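Local coordinates for uncharacterized protein (Sus scrofa, PDB 5BNF), which is porcine CD38, a member of the ADP-ribosyl cyclase family whose extracellular fold pairs a helical part with a parallel beta sheet, at residues Leu181-Val186 with Arg218-Lys223. Numbering follows the deposited sequence.
Sequences LQPSKV and RGKNIK
Ile222 fills the tight part of this contact, with its CG1 branch pushed against the turn that carries Pro183 and Val186. Ile222 CG1 lies 3.7 Å from Val186 O, and Ile222 CD1 comes within 3.9 Å of Pro183 CA. The branch therefore meets mainly backbone. Ile222 CD1 also reaches the proline ring, 4.1 Å from Pro183 CG. Because CG1 stands anti to the carbonyl carbon (chi1 -68°) and CD1 extends the chain straight on, the branch can span to the turn. Leu181 and Val186 are buried beside it.

The other half is looser and lies nearer the solvent. Here the Lys220 chain passes obliquely over the edge of the contact, where Pro183 is exposed. Lys220 CB is 3.9 Å from Pro183 CG, and Lys220 CD is about as close to the same atom. The chain is extended beyond CG, which carries NZ past the ring to the backbone of Leu181. Lys220 NZ gives Leu181 O a weak hydrogen bond of 3.3 Å. Its stronger partner is His179 O, so the ammonium group binds two carbonyls around the end of helix 172-180.

Each segment includes a tight turn. In 181-186, Gln182 O accepts from both Lys185 N and Val186 N, which holds the turn closed. In 218-223, Asn221 follows the end of helix 208-219, has positive phi and is the C-prime residue of the Schellman motif that ends it.

The two connections are equivalent places in the alpha/beta part of the fold. One joins helix 172-180 to strand 186-194, and the other joins helix 208-219 to strand 223-229. These strands are parallel neighbours in the sheet, with backbone hydrogen bonds from Lys223 to His187 and Leu189, so the contact packs the two helix-to-strand turns side by side where the strands begin.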
# COMPACT_ATOMS: atom_id res chain seq x y z
N LEU A 181 -10.55 -1.70 -7.73
CA LEU A 181 -10.23 -2.66 -8.78
C LEU A 181 -11.11 -2.35 -9.99
O LEU A 181 -12.31 -2.13 -9.84
CB LEU A 181 -10.48 -4.09 -8.30
CG LEU A 181 -9.54 -4.58 -7.20
CD1 LEU A 181 -10.09 -5.87 -6.61
CD2 LEU A 181 -8.16 -4.80 -7.78
N GLN A 182 -10.50 -2.32 -11.17
CA GLN A 182 -11.24 -2.02 -12.40
C GLN A 182 -11.80 -3.29 -13.02
O GLN A 182 -11.03 -4.13 -13.51
CB GLN A 182 -10.31 -1.36 -13.42
CG GLN A 182 -9.62 -0.08 -12.96
CD GLN A 182 -10.54 1.12 -13.01
OE1 GLN A 182 -11.39 1.30 -12.14
NE2 GLN A 182 -10.39 1.93 -14.05
N PRO A 183 -13.13 -3.45 -13.02
CA PRO A 183 -13.78 -4.64 -13.60
C PRO A 183 -13.32 -4.87 -15.05
O PRO A 183 -13.15 -6.01 -15.49
CB PRO A 183 -15.26 -4.30 -13.54
CG PRO A 183 -15.36 -3.43 -12.34
CD PRO A 183 -14.13 -2.54 -12.45
N SER A 184 -13.13 -3.77 -15.77
CA SER A 184 -12.71 -3.81 -17.16
C SER A 184 -11.30 -4.35 -17.36
O SER A 184 -10.92 -4.71 -18.48
CB SER A 184 -12.82 -2.41 -17.77
OG SER A 184 -12.12 -1.47 -16.98
N LYS A 185 -10.53 -4.41 -16.28
CA LYS A 185 -9.15 -4.88 -16.33
C LYS A 185 -8.93 -6.12 -15.46
O LYS A 185 -8.08 -6.96 -15.77
CB LYS A 185 -8.23 -3.74 -15.88
CG LYS A 185 -8.46 -2.46 -16.69
CD LYS A 185 -8.23 -1.18 -15.89
CE LYS A 185 -6.76 -0.81 -15.77
NZ LYS A 185 -5.93 -1.88 -15.14
N VAL A 186 -9.68 -6.22 -14.37
CA VAL A 186 -9.57 -7.36 -13.46
C VAL A 186 -10.81 -8.22 -13.58
O VAL A 186 -11.93 -7.76 -13.36
CB VAL A 186 -9.40 -6.89 -12.00
CG1 VAL A 186 -9.58 -8.07 -11.06
CG2 VAL A 186 -8.03 -6.28 -11.80
N ARG A 218 -19.04 -9.66 -6.63
CA ARG A 218 -20.12 -10.09 -7.52
C ARG A 218 -20.96 -8.89 -7.97
O ARG A 218 -21.65 -8.96 -8.98
CB ARG A 218 -21.03 -11.11 -6.82
CG ARG A 218 -20.54 -12.55 -6.86
CD ARG A 218 -21.56 -13.48 -6.21
NE ARG A 218 -22.23 -14.35 -7.17
CZ ARG A 218 -21.76 -15.53 -7.57
NH1 ARG A 218 -20.61 -15.99 -7.09
NH2 ARG A 218 -22.45 -16.26 -8.44
N GLY A 219 -20.90 -7.81 -7.21
CA GLY A 219 -21.67 -6.63 -7.57
C GLY A 219 -21.16 -6.08 -8.88
O GLY A 219 -21.91 -5.48 -9.66
N LYS A 220 -19.87 -6.29 -9.13
CA LYS A 220 -19.19 -5.83 -10.34
C LYS A 220 -18.98 -6.99 -11.33
O LYS A 220 -18.19 -6.88 -12.26
CB LYS A 220 -17.83 -5.24 -9.98
CG LYS A 220 -17.83 -4.15 -8.92
CD LYS A 220 -16.40 -3.83 -8.50
CE LYS A 220 -16.22 -2.41 -7.96
NZ LYS A 220 -14.78 -2.11 -7.69
N ASN A 221 -19.67 -8.10 -11.11
CA ASN A 221 -19.53 -9.26 -11.98
C ASN A 221 -18.11 -9.82 -12.02
O ASN A 221 -17.78 -10.64 -12.88
CB ASN A 221 -19.99 -8.93 -13.41
CG ASN A 221 -21.51 -8.93 -13.54
OD1 ASN A 221 -22.17 -9.90 -13.17
ND2 ASN A 221 -22.06 -7.86 -14.08
N ILE A 222 -17.26 -9.36 -11.10
CA ILE A 222 -15.90 -9.87 -11.03
C ILE A 222 -15.90 -11.23 -10.35
O ILE A 222 -16.44 -11.39 -9.26
CB ILE A 222 -14.98 -8.96 -10.22
CG1 ILE A 222 -14.77 -7.64 -10.97
CG2 ILE A 222 -13.64 -9.67 -9.97
CD1 ILE A 222 -13.86 -6.68 -10.25
N LYS A 223 -15.27 -12.21 -11.00
CA LYS A 223 -15.20 -13.56 -10.45
C LYS A 223 -14.39 -13.57 -9.15
O LYS A 223 -13.44 -12.81 -8.98
CB LYS A 223 -14.60 -14.51 -11.49
CG LYS A 223 -15.38 -14.55 -12.82
CD LYS A 223 -14.71 -15.47 -13.85
CE LYS A 223 -15.47 -15.50 -15.18
NZ LYS A 223 -15.62 -14.16 -15.82